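F5/8 type C domain protein (Clostridium perfringens, PDB 7JRM) probably binds carbohydrate through a CBM51-type module, as part of an O-glycopeptidase tailored to recognise and cleave mucins. Local coordinates at residues V150-H155 with K160-K165; D104-G109 with H215-D220; T178-I183 with D205-G210. One frame throughout, in Å; residues are numbered along the deposited sequence.

Contact 1: V150-H155 with K160-K165. With CA (calcium ion), chain B.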
ATOM      1  N   VAL A 150      30.586   7.826  19.216  1.00 11.19           N
ATOM      2  CA  VAL A 150      31.515   8.352  20.210  1.00 12.09           C
ATOM      3  C   VAL A 150      32.748   8.900  19.508  1.00 12.06           C
ATOM      4  O   VAL A 150      33.099   8.475  18.402  1.00 11.70           O
ATOM      5  CB  VAL A 150      31.916   7.287  21.255  1.00 12.66           C
ATOM      6  CG1 VAL A 150      30.719   6.904  22.114  1.00 11.33           C
ATOM      7  CG2 VAL A 150      32.512   6.065  20.574  1.00 13.38           C
ATOM      8  N   GLY A 151      33.405   9.849  20.159  1.00 12.84           N
ATOM      9  CA  GLY A 151      34.607  10.436  19.606  1.00 11.95           C
ATOM     10  C   GLY A 151      34.983  11.699  20.349  1.00 16.55           C
ATOM     11  O   GLY A 151      34.268  12.166  21.241  1.00 14.45           O
ATOM     12  N   ILE A 152      36.132  12.241  19.961  1.00 15.47           N
ATOM     13  CA  ILE A 152      36.616  13.498  20.517  1.00 17.54           C
ATOM     14  C   ILE A 152      35.897  14.649  19.827  1.00 16.91           C
ATOM     15  O   ILE A 152      35.829  14.703  18.592  1.00 21.61           O
ATOM     16  CB  ILE A 152      38.140  13.613  20.353  1.00 14.07           C
ATOM     17  CG1 ILE A 152      38.854  12.537  21.175  1.00 16.39           C
ATOM     18  CG2 ILE A 152      38.622  15.001  20.752  1.00 16.94           C
ATOM     19  CD1 ILE A 152      39.012  12.885  22.637  1.00 16.74           C
ATOM     20  N   ASP A 153      35.349  15.569  20.621  1.00 17.30           N
ATOM     21  CA  ASP A 153      34.655  16.719  20.057  1.00 18.98           C
ATOM     22  C   ASP A 153      35.619  17.575  19.247  1.00 19.54           C
ATOM     23  O   ASP A 153      36.793  17.725  19.599  1.00 20.92           O
ATOM     24  CB  ASP A 153      34.010  17.549  21.169  1.00 17.96           C
ATOM     25  CG  ASP A 153      33.138  18.668  20.631  1.00 18.55           C
ATOM     26  OD1 ASP A 153      32.054  18.378  20.088  1.00 16.10           O
ATOM     27  OD2 ASP A 153      33.538  19.844  20.754  1.00 19.30           O
ATOM     28  N   ARG A 154      35.115  18.141  18.148  1.00 17.58           N
ATOM     29  CA  ARG A 154      35.962  18.872  17.213  1.00 23.29           C
ATOM     30  C   ARG A 154      36.414  20.226  17.744  1.00 16.54           C
ATOM     31  O   ARG A 154      37.270  20.858  17.114  1.00 24.35           O
ATOM     32  CB  ARG A 154      35.229  19.059  15.882  1.00 20.07           C
ATOM     33  CG  ARG A 154      35.033  17.772  15.093  1.00 17.16           C
ATOM     34  CD  ARG A 154      36.296  16.924  15.095  1.00 19.69           C
ATOM     35  NE  ARG A 154      37.371  17.533  14.318  1.00 18.01           N
ATOM     36  CZ  ARG A 154      38.543  16.951  14.080  1.00 20.37           C
ATOM     37  NH1 ARG A 154      39.465  17.577  13.362  1.00 23.99           N
ATOM     38  NH2 ARG A 154      38.793  15.741  14.562  1.00 26.77           N
ATOM     39  N   HIS A 155      35.872  20.687  18.874  1.00 21.62           N
ATOM     40  CA  HIS A 155      36.285  21.972  19.424  1.00 22.32           C
ATOM     41  C   HIS A 155      37.738  21.963  19.888  1.00 25.88           C
ATOM     42  O   HIS A 155      38.356  23.031  19.966  1.00 22.15           O
ATOM     43  CB  HIS A 155      35.365  22.367  20.582  1.00 21.28           C
ATOM     44  CG  HIS A 155      35.786  23.611  21.300  1.00 20.70           C
ATOM     45  ND1 HIS A 155      35.452  24.873  20.862  1.00 25.64           N
ATOM     46  CD2 HIS A 155      36.512  23.785  22.430  1.00 22.90           C
ATOM     47  CE1 HIS A 155      35.956  25.773  21.688  1.00 24.07           C
ATOM     48  NE2 HIS A 155      36.604  25.138  22.649  1.00 26.57           N
ATOM     49  N   LYS A 160      46.051  18.838  20.351  1.00 22.81           N
ATOM     50  CA  LYS A 160      47.091  17.816  20.234  1.00 25.81           C
ATOM     51  C   LYS A 160      46.886  16.618  21.158  1.00 25.09           C
ATOM     52  O   LYS A 160      46.876  15.472  20.697  1.00 27.44           O
ATOM     53  CB  LYS A 160      48.473  18.425  20.493  1.00 28.29           C
ATOM     54  CG  LYS A 160      48.916  19.451  19.464  1.00 30.76           C
ATOM     55  CD  LYS A 160      50.288  20.009  19.810  1.00 30.63           C
ATOM     56  CE  LYS A 160      50.745  21.044  18.795  1.00 34.29           C
ATOM     57  NZ  LYS A 160      49.743  22.130  18.613  1.00 37.65           N
ATOM     58  N   VAL A 161      46.730  16.864  22.464  1.00 15.81           N
ATOM     59  CA  VAL A 161      46.848  15.801  23.458  1.00 25.72           C
ATOM     60  C   VAL A 161      45.520  15.136  23.803  1.00 20.69           C
ATOM     61  O   VAL A 161      45.492  14.269  24.687  1.00 19.98           O
ATOM     62  CB  VAL A 161      47.488  16.338  24.754  1.00 20.70           C
ATOM     63  CG1 VAL A 161      48.873  16.895  24.468  1.00 25.86           C
ATOM     64  CG2 VAL A 161      46.596  17.398  25.384  1.00 19.54           C
ATOM     65  N   SER A 162      44.426  15.507  23.143  1.00 16.60           N
ATOM     66  CA  SER A 162      43.125  14.943  23.484  1.00 19.52           C
ATOM     67  C   SER A 162      43.108  13.435  23.251  1.00 16.81           C
ATOM     68  O   SER A 162      43.525  12.952  22.194  1.00 22.94           O
ATOM     69  CB  SER A 162      42.028  15.618  22.661  1.00 19.65           C
ATOM     70  OG  SER A 162      41.749  16.917  23.154  1.00 18.70           O
ATOM     71  N   SER A 163      42.624  12.692  24.251  1.00 18.04           N
ATOM     72  CA  SER A 163      42.567  11.234  24.188  1.00 16.80           C
ATOM     73  C   SER A 163      41.653  10.673  25.271  1.00 14.54           C
ATOM     74  O   SER A 163      41.824  10.990  26.452  1.00 17.17           O
ATOM     75  CB  SER A 163      43.968  10.634  24.329  1.00 22.31           C
ATOM     76  OG  SER A 163      44.572  11.036  25.546  1.00 18.35           O
ATOM     77  N   VAL A 164      40.686   9.840  24.887  1.00 16.24           N
ATOM     78  CA  VAL A 164      39.736   9.245  25.818  1.00 15.73           C
ATOM     79  C   VAL A 164      39.500   7.789  25.431  1.00 15.54           C
ATOM     80  O   VAL A 164      39.991   7.304  24.409  1.00 13.07           O
ATOM     81  CB  VAL A 164      38.394  10.006  25.860  1.00 12.96           C
ATOM     82  CG1 VAL A 164      38.583  11.411  26.403  1.00 11.76           C
ATOM     83  CG2 VAL A 164      37.761  10.039  24.483  1.00 14.40           C
ATOM     84  N   LYS A 165      38.738   7.093  26.269  1.00 15.76           N
ATOM     85  CA  LYS A 165      38.239   5.762  25.962  1.00 14.66           C
ATOM     86  C   LYS A 165      36.805   5.669  26.455  1.00 13.46           C
ATOM     87  O   LYS A 165      36.524   5.986  27.614  1.00 15.82           O
ATOM     88  CB  LYS A 165      39.094   4.667  26.611  1.00 14.84           C
ATOM     89  CG  LYS A 165      38.675   3.256  26.226  1.00 22.18           C
ATOM     90  CD  LYS A 165      39.310   2.212  27.129  1.00 22.01           C
ATOM     91  CE  LYS A 165      40.798   2.461  27.308  1.00 28.83           C
ATOM     92  NZ  LYS A 165      41.229   2.221  28.712  1.00 28.18           N
TER
HETATM   93 CA    CA B1701      43.335  12.131  27.880  1.00 19.53          CA
HETATM   94  O   HOH W   1      44.433  14.226  27.413  1.00 17.76           O
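Ile152 makes the apolar part of this contact, pointing its side chain at Ser162, Ser163 and Val164. The closest approach is between Ile152 CD1 and Val164 CG2, at 3.6 Å. The same CD1 lies 4.1 Å from Val164 CG1, so the end of the isoleucine meets both valine methyls. The two side chains cross at a slant. The other isoleucine branch, CG2, comes to 4.0 Å from Ser162 CB. The first torsion of Ile152 (chi1 -65°) sets CG2 anti to the backbone N and CG1 beside that N. CG2 packs on Ser162, while CD1 reaches mainly Val164 and also lies near Ser162 CB. No hydrogen bond joins the two segments, and every residue that touches is buried.

Metal coordination is found on the other side of 160-165. CB of Ser163 points away from segment 150-155, and its OG reaches a calcium ion. Ser163 O binds the calcium at 2.4 Å. Ser163 OG is a second ligand from the same residue, longer at 2.9 Å from the calcium. Water 1 also binds the metal, and it donates to Val161 O at 2.9 Å. Val206, Asp208, Gly210 and Asp214 complete the site.

A local polar bond shapes the chain after Ile152. His155 N donates to Asp153 OD2 at 3.1 Å, which makes an Asx turn. The donor stands well above the carboxylate plane, 60° out of it.

The contact joins the two sheets of a beta sandwich, as is usual for the galactose-binding-like clan of this module. Strand 145-152 pairs with strands 188-193 and 215-224 in one sheet. Strand 163-170 lies between strands 199-205 and 173-182 in the other. Ile152 and Val164 pack between them, where the chain passes from one sheet to the next.

Contact 2: D104-G109 with H215-D220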
ATOM      1  N   ASP A 104      22.465  17.797  24.101  1.00 17.99           N
ATOM      2  CA  ASP A 104      22.398  18.201  22.698  1.00 19.61           C
ATOM      3  C   ASP A 104      23.475  19.208  22.309  1.00 22.74           C
ATOM      4  O   ASP A 104      23.441  19.743  21.194  1.00 22.51           O
ATOM      5  CB  ASP A 104      21.011  18.756  22.343  1.00 19.18           C
ATOM      6  CG  ASP A 104      19.924  17.700  22.418  1.00 19.07           C
ATOM      7  OD1 ASP A 104      20.245  16.506  22.253  1.00 19.10           O
ATOM      8  OD2 ASP A 104      18.752  18.059  22.647  1.00 21.22           O
ATOM      9  N   ARG A 105      24.431  19.481  23.196  1.00 19.37           N
ATOM     10  CA  ARG A 105      25.551  20.361  22.898  1.00 17.84           C
ATOM     11  C   ARG A 105      26.829  19.733  23.430  1.00 20.51           C
ATOM     12  O   ARG A 105      26.803  18.891  24.331  1.00 15.85           O
ATOM     13  CB  ARG A 105      25.374  21.760  23.511  1.00 20.36           C
ATOM     14  CG  ARG A 105      24.028  22.419  23.250  1.00 21.55           C
ATOM     15  CD  ARG A 105      23.854  22.779  21.784  1.00 24.62           C
ATOM     16  NE  ARG A 105      24.788  23.813  21.350  1.00 27.30           N
ATOM     17  CZ  ARG A 105      24.597  24.591  20.290  1.00 26.31           C
ATOM     18  NH1 ARG A 105      23.501  24.451  19.554  1.00 26.31           N
ATOM     19  NH2 ARG A 105      25.497  25.507  19.964  1.00 21.92           N
ATOM     20  N   ALA A 106      27.956  20.155  22.862  1.00 18.33           N
ATOM     21  CA  ALA A 106      29.245  19.745  23.390  1.00 18.86           C
ATOM     22  C   ALA A 106      29.497  20.423  24.735  1.00 20.81           C
ATOM     23  O   ALA A 106      28.777  21.335  25.150  1.00 18.13           O
ATOM     24  CB  ALA A 106      30.362  20.075  22.401  1.00 16.27           C
ATOM     25  N   VAL A 107      30.542  19.961  25.428  1.00 18.39           N
ATOM     26  CA  VAL A 107      30.847  20.507  26.748  1.00 17.87           C
ATOM     27  C   VAL A 107      31.263  21.969  26.647  1.00 15.90           C
ATOM     28  O   VAL A 107      31.104  22.738  27.604  1.00 15.13           O
ATOM     29  CB  VAL A 107      31.924  19.647  27.444  1.00 18.39           C
ATOM     30  CG1 VAL A 107      33.274  19.814  26.760  1.00 19.37           C
ATOM     31  CG2 VAL A 107      32.016  19.998  28.924  1.00 21.74           C
ATOM     32  N   SER A 108      31.780  22.386  25.492  1.00 17.88           N
ATOM     33  CA  SER A 108      32.164  23.774  25.281  1.00 18.66           C
ATOM     34  C   SER A 108      30.985  24.664  24.902  1.00 23.85           C
ATOM     35  O   SER A 108      31.176  25.870  24.706  1.00 24.28           O
ATOM     36  CB  SER A 108      33.246  23.859  24.201  1.00 21.09           C
ATOM     37  OG  SER A 108      32.671  23.842  22.907  1.00 22.96           O
ATOM     38  N   GLY A 109      29.779  24.109  24.799  1.00 20.91           N
ATOM     39  CA  GLY A 109      28.618  24.857  24.379  1.00 21.89           C
ATOM     40  C   GLY A 109      28.362  24.847  22.887  1.00 22.78           C
ATOM     41  O   GLY A 109      27.241  25.145  22.462  1.00 24.45           O
ATOM     42  N   HIS A 215      37.458  16.559  25.582  1.00 15.36           N
ATOM     43  CA  HIS A 215      36.073  16.816  25.205  1.00 15.08           C
ATOM     44  C   HIS A 215      35.536  15.602  24.458  1.00 14.26           C
ATOM     45  O   HIS A 215      36.028  15.268  23.375  1.00 14.46           O
ATOM     46  CB  HIS A 215      35.972  18.070  24.340  1.00 15.15           C
ATOM     47  CG  HIS A 215      36.334  19.335  25.056  1.00 13.58           C
ATOM     48  ND1 HIS A 215      35.910  20.576  24.631  1.00 13.75           N
ATOM     49  CD2 HIS A 215      37.082  19.552  26.164  1.00 12.90           C
ATOM     50  CE1 HIS A 215      36.378  21.503  25.447  1.00 16.40           C
ATOM     51  NE2 HIS A 215      37.093  20.909  26.386  1.00 14.47           N
ATOM     52  N   ALA A 216      34.536  14.937  25.035  1.00 13.96           N
ATOM     53  CA  ALA A 216      33.997  13.704  24.481  1.00 13.34           C
ATOM     54  C   ALA A 216      32.494  13.830  24.287  1.00 12.53           C
ATOM     55  O   ALA A 216      31.804  14.456  25.097  1.00 17.00           O
ATOM     56  CB  ALA A 216      34.307  12.507  25.385  1.00  9.81           C
ATOM     57  N   ASP A 217      31.990  13.224  23.213  1.00 13.24           N
ATOM     58  CA  ASP A 217      30.575  13.266  22.877  1.00 14.56           C
ATOM     59  C   ASP A 217      30.001  11.860  22.796  1.00 13.57           C
ATOM     60  O   ASP A 217      30.611  10.962  22.207  1.00 13.26           O
ATOM     61  CB  ASP A 217      30.331  13.970  21.537  1.00 14.39           C
ATOM     62  CG  ASP A 217      30.817  15.398  21.528  1.00 17.40           C
ATOM     63  OD1 ASP A 217      30.771  16.054  22.588  1.00 14.93           O
ATOM     64  OD2 ASP A 217      31.232  15.864  20.448  1.00 13.40           O
ATOM     65  N   TRP A 218      28.822  11.681  23.390  1.00 12.53           N
ATOM     66  CA  TRP A 218      27.965  10.535  23.100  1.00 12.92           C
ATOM     67  C   TRP A 218      26.962  11.005  22.049  1.00 14.10           C
ATOM     68  O   TRP A 218      25.838  11.404  22.351  1.00 14.06           O
ATOM     69  CB  TRP A 218      27.279  10.022  24.364  1.00 10.12           C
ATOM     70  CG  TRP A 218      28.228   9.615  25.451  1.00  8.76           C
ATOM     71  CD1 TRP A 218      28.727  10.406  26.443  1.00  9.33           C
ATOM     72  CD2 TRP A 218      28.787   8.312  25.659  1.00 11.39           C
ATOM     73  NE1 TRP A 218      29.563   9.679  27.255  1.00  7.54           N
ATOM     74  CE2 TRP A 218      29.618   8.390  26.794  1.00 10.81           C
ATOM     75  CE3 TRP A 218      28.666   7.087  24.994  1.00 11.69           C
ATOM     76  CZ2 TRP A 218      30.326   7.290  27.277  1.00  9.73           C
ATOM     77  CZ3 TRP A 218      29.369   5.998  25.477  1.00 12.28           C
ATOM     78  CH2 TRP A 218      30.187   6.106  26.608  1.00 11.69           C
ATOM     79  N   ALA A 219      27.396  10.970  20.793  1.00 12.02           N
ATOM     80  CA  ALA A 219      26.628  11.559  19.703  1.00 15.13           C
ATOM     81  C   ALA A 219      25.492  10.637  19.280  1.00 14.92           C
ATOM     82  O   ALA A 219      25.703   9.440  19.051  1.00 14.09           O
ATOM     83  CB  ALA A 219      27.538  11.856  18.513  1.00 13.98           C
ATOM     84  N   ASP A 220      24.287  11.203  19.173  1.00 15.58           N
ATOM     85  CA  ASP A 220      23.088  10.469  18.767  1.00 17.96           C
ATOM     86  C   ASP A 220      22.805   9.290  19.695  1.00 15.53           C
ATOM     87  O   ASP A 220      22.197   8.298  19.283  1.00 16.71           O
ATOM     88  CB  ASP A 220      23.192   9.995  17.314  1.00 17.14           C
ATOM     89  CG  ASP A 220      21.869  10.075  16.577  1.00 28.10           C
ATOM     90  OD1 ASP A 220      21.354  11.200  16.396  1.00 23.06           O
ATOM     91  OD2 ASP A 220      21.347   9.015  16.172  1.00 29.35           O
TER
HETATM   92  O   HOH W   2      31.919  17.472  24.631  1.00 12.27           O
HETATM   93  O   HOH W   3      33.585  20.843  23.155  1.00 13.37           O
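A type I beta turn, Ala106 to Gly109, sets Val107 over the ring of His215 at the start of the long strand 215-224. The turn belongs to the loop between strands 102-103 and 112-115 of the beta-sandwich module. It is closed by Gly109 N donating to Ala106 O at 3.0 Å.

The central interaction is a CH-pi contact. Val107 CG1 lies 3.5 Å from the centroid of the His215 ring, only 15° off the ring normal. It sits over one face, shifted a little toward the rim. The valine torsion (chi1 70°) places CG1 between the backbone N and the carbonyl carbon, and of the two valine methyls CG1 is the one that covers the imidazole. Ser108 CB approaches the same ring obliquely, 4.1 Å from His215 CE1. His131 meets the His215 ring as well.

No direct hydrogen bond crosses the contact, and two waters carry its polar part. Water 2 accepts from Val107 N at 3.0 Å and donates to Asp217 OD1 at 2.7 Å. It thus ties the turn backbone to a buried carboxylate, beside which Ala106 packs its methyl. Water 3 lies 2.8 Å from His215 ND1 and makes a weak bond to Ser108 OG. This second bridge links the histidine to the turn at the ring nitrogen.

Beneath the turn, the strand is held from both neighbours. Asp217 pairs by backbone with Gly151, and Ala216 with Thr130.

The turn is also braced from within its own loop. Arg105 grips Gly109 O side-on with two nitrogens, NE at 3.0 Å and also NH2, and this oxygen lies only 7° out of the guanidinium plane.

Contact 3: T178-I183 with D205-G210. With CA (calcium ion), chain B.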
ATOM      1  N   THR A 178      35.699   1.122  23.430  1.00 19.00           N
ATOM      2  CA  THR A 178      36.506   1.462  22.272  1.00 17.54           C
ATOM      3  C   THR A 178      37.984   1.398  22.640  1.00 23.12           C
ATOM      4  O   THR A 178      38.357   1.174  23.794  1.00 21.86           O
ATOM      5  CB  THR A 178      36.143   2.853  21.744  1.00 17.28           C
ATOM      6  OG1 THR A 178      36.591   3.850  22.671  1.00 16.20           O
ATOM      7  CG2 THR A 178      34.640   2.980  21.556  1.00 17.32           C
ATOM      8  N   ASP A 179      38.838   1.594  21.641  1.00 23.89           N
ATOM      9  CA  ASP A 179      40.251   1.810  21.898  1.00 25.24           C
ATOM     10  C   ASP A 179      40.459   3.239  22.394  1.00 21.58           C
ATOM     11  O   ASP A 179      39.509   3.997  22.605  1.00 18.79           O
ATOM     12  CB  ASP A 179      41.074   1.539  20.640  1.00 25.92           C
ATOM     13  CG  ASP A 179      40.711   0.228  19.972  1.00 33.95           C
ATOM     14  OD1 ASP A 179      40.470  -0.763  20.693  1.00 39.97           O
ATOM     15  OD2 ASP A 179      40.668   0.191  18.724  1.00 39.64           O
ATOM     16  N   VAL A 180      41.720   3.619  22.584  1.00 18.93           N
ATOM     17  CA  VAL A 180      42.027   5.005  22.914  1.00 18.28           C
ATOM     18  C   VAL A 180      41.768   5.862  21.683  1.00 20.88           C
ATOM     19  O   VAL A 180      42.395   5.676  20.634  1.00 20.86           O
ATOM     20  CB  VAL A 180      43.473   5.150  23.406  1.00 22.99           C
ATOM     21  CG1 VAL A 180      43.913   6.604  23.336  1.00 23.02           C
ATOM     22  CG2 VAL A 180      43.602   4.618  24.824  1.00 17.91           C
ATOM     23  N   MET A 181      40.831   6.798  21.801  1.00 14.05           N
ATOM     24  CA  MET A 181      40.430   7.646  20.687  1.00 18.76           C
ATOM     25  C   MET A 181      41.117   8.999  20.808  1.00 17.73           C
ATOM     26  O   MET A 181      41.095   9.618  21.876  1.00 17.97           O
ATOM     27  CB  MET A 181      38.911   7.820  20.655  1.00 18.14           C
ATOM     28  CG  MET A 181      38.178   6.646  20.029  1.00 18.87           C
ATOM     29  SD  MET A 181      36.413   6.940  19.833  1.00 18.29           S
ATOM     30  CE  MET A 181      36.385   7.658  18.192  1.00 17.75           C
ATOM     31  N   ARG A 182      41.725   9.447  19.717  1.00 19.80           N
ATOM     32  CA  ARG A 182      42.453  10.702  19.674  1.00 22.48           C
ATOM     33  C   ARG A 182      41.716  11.696  18.777  1.00 21.57           C
ATOM     34  O   ARG A 182      40.598  11.440  18.317  1.00 23.06           O
ATOM     35  CB  ARG A 182      43.889  10.449  19.210  1.00 26.02           C
ATOM     36  CG  ARG A 182      44.506   9.207  19.834  1.00 25.16           C
ATOM     37  CD  ARG A 182      46.014   9.173  19.669  1.00 33.75           C
ATOM     38  NE  ARG A 182      46.636   8.239  20.603  1.00 36.77           N
ATOM     39  CZ  ARG A 182      47.013   8.556  21.838  1.00 35.98           C
ATOM     40  NH1 ARG A 182      46.835   9.789  22.293  1.00 32.12           N
ATOM     41  NH2 ARG A 182      47.569   7.640  22.619  1.00 34.24           N
ATOM     42  N   ILE A 183      42.353  12.842  18.528  1.00 23.05           N
ATOM     43  CA  ILE A 183      41.704  13.910  17.769  1.00 25.79           C
ATOM     44  C   ILE A 183      41.367  13.439  16.359  1.00 23.18           C
ATOM     45  O   ILE A 183      40.259  13.666  15.859  1.00 22.57           O
ATOM     46  CB  ILE A 183      42.593  15.167  17.748  1.00 29.29           C
ATOM     47  CG1 ILE A 183      42.612  15.824  19.128  1.00 29.52           C
ATOM     48  CG2 ILE A 183      42.111  16.152  16.694  1.00 30.53           C
ATOM     49  CD1 ILE A 183      43.645  16.913  19.268  1.00 26.47           C
ATOM     50  N   ASP A 205      36.851   7.439  29.998  1.00 19.41           N
ATOM     51  CA  ASP A 205      38.100   7.400  30.741  1.00 18.41           C
ATOM     52  C   ASP A 205      39.121   8.358  30.129  1.00 17.99           C
ATOM     53  O   ASP A 205      38.938   8.894  29.035  1.00 15.63           O
ATOM     54  CB  ASP A 205      38.656   5.977  30.793  1.00 18.51           C
ATOM     55  CG  ASP A 205      39.317   5.662  32.120  1.00 20.66           C
ATOM     56  OD1 ASP A 205      39.834   6.601  32.763  1.00 17.71           O
ATOM     57  OD2 ASP A 205      39.317   4.480  32.524  1.00 26.41           O
ATOM     58  N   VAL A 206      40.221   8.561  30.857  1.00 17.77           N
ATOM     59  CA  VAL A 206      41.156   9.633  30.525  1.00 19.24           C
ATOM     60  C   VAL A 206      42.264   9.219  29.562  1.00 20.43           C
ATOM     61  O   VAL A 206      42.929  10.098  28.996  1.00 20.52           O
ATOM     62  CB  VAL A 206      41.785  10.209  31.807  1.00 22.69           C
ATOM     63  CG1 VAL A 206      40.704  10.750  32.729  1.00 18.34           C
ATOM     64  CG2 VAL A 206      42.612   9.145  32.515  1.00 18.47           C
ATOM     65  N   ALA A 207      42.484   7.918  29.363  1.00 21.45           N
ATOM     66  CA  ALA A 207      43.550   7.400  28.488  1.00 23.37           C
ATOM     67  C   ALA A 207      44.873   8.008  28.955  1.00 21.94           C
ATOM     68  O   ALA A 207      45.177   7.947  30.155  1.00 25.58           O
ATOM     69  CB  ALA A 207      43.185   7.654  27.032  1.00 19.91           C
ATOM     70  N   ASP A 208      45.674   8.598  28.072  1.00 19.18           N
ATOM     71  CA  ASP A 208      46.936   9.213  28.457  1.00 24.98           C
ATOM     72  C   ASP A 208      46.770  10.722  28.623  1.00 22.91           C
ATOM     73  O   ASP A 208      45.730  11.300  28.300  1.00 17.93           O
ATOM     74  CB  ASP A 208      48.033   8.900  27.431  1.00 21.99           C
ATOM     75  CG  ASP A 208      47.614   9.207  26.000  1.00 24.96           C
ATOM     76  OD1 ASP A 208      48.076   8.496  25.083  1.00 36.74           O
ATOM     77  OD2 ASP A 208      46.835  10.160  25.781  1.00 27.54           O
ATOM     78  N   ASN A 209      47.826  11.353  29.144  1.00 22.81           N
ATOM     79  CA  ASN A 209      47.886  12.805  29.334  1.00 20.16           C
ATOM     80  C   ASN A 209      46.794  13.310  30.271  1.00 21.00           C
ATOM     81  O   ASN A 209      46.386  14.472  30.192  1.00 20.06           O
ATOM     82  CB  ASN A 209      47.819  13.547  27.995  1.00 22.00           C
ATOM     83  CG  ASN A 209      49.156  13.593  27.285  1.00 27.24           C
ATOM     84  OD1 ASN A 209      49.336  12.975  26.236  1.00 30.46           O
ATOM     85  ND2 ASN A 209      50.103  14.330  27.854  1.00 24.54           N
ATOM     86  N   GLY A 210      46.320  12.453  31.172  1.00 21.45           N
ATOM     87  CA  GLY A 210      45.252  12.857  32.059  1.00 18.36           C
ATOM     88  C   GLY A 210      43.985  13.177  31.288  1.00 20.54           C
ATOM     89  O   GLY A 210      43.696  12.600  30.234  1.00 19.63           O
TER
HETATM   90 CA    CA B1701      43.335  12.131  27.880  1.00 19.53          CA
HETATM   91  O   HOH W   1      44.433  14.226  27.413  1.00 17.76           O
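Arg182 and Asp208 meet with their flat groups nearly coplanar, 26° apart, although the side chains as a whole cross at about a right angle. The carboxylate comes to the edge of the guanidinium. Arg182 NH2 donates to Asp208 OD1 at 2.7 Å in an almost straight bond (169°), on the syn side of the oxygen. Arg182 NH1 makes a weak second bond to the same Asp208 OD1, 3.3 Å long. Together they form a one-oxygen salt bridge. The arginine chain runs extended from CG to NE, which carries the group out to the aspartate.

Both methyls of Val180 pack against Ala207 CB, CG2 at 3.8 Å, and CG1 also lies over one guanidinium face of Arg182, toward the rim.

The loop gripped in this way holds calcium by its backbone. Val206 O and Gly210 O each bind the calcium at 2.4 Å, and Asp208 O binds it at 2.6 Å. Asp208 thus joins the salt bridge to the metal site.

The contact lies at the surface of the sandwich. Strand 173-182 is an edge strand, and strand 163-170 separates it from strand 199-205, which leads into the calcium loop.

All three contacts lie in the same beta-sandwich module. Contacts 1 and 3 share the calcium ion and water 1, and their centres are 7 Å apart. Val164 O and Met181 N join them at 2.8 Å, probably by a hydrogen bond between adjacent strands. Contacts 1 and 2 have centres 11 Å apart and meet in the sheet that holds strands 145-152 and 215-224, where Asp153 N probably bonds to His215 O at 2.9 Å. There Asp153 OD1 and Asp217 OD2 are only 2.7 Å apart, so one carboxylate may be protonated. Contacts 2 and 3 do not touch: their centres are 16 Å apart and their nearest atoms about 7 Å. The side chain of His215 is about 10 Å from the calcium.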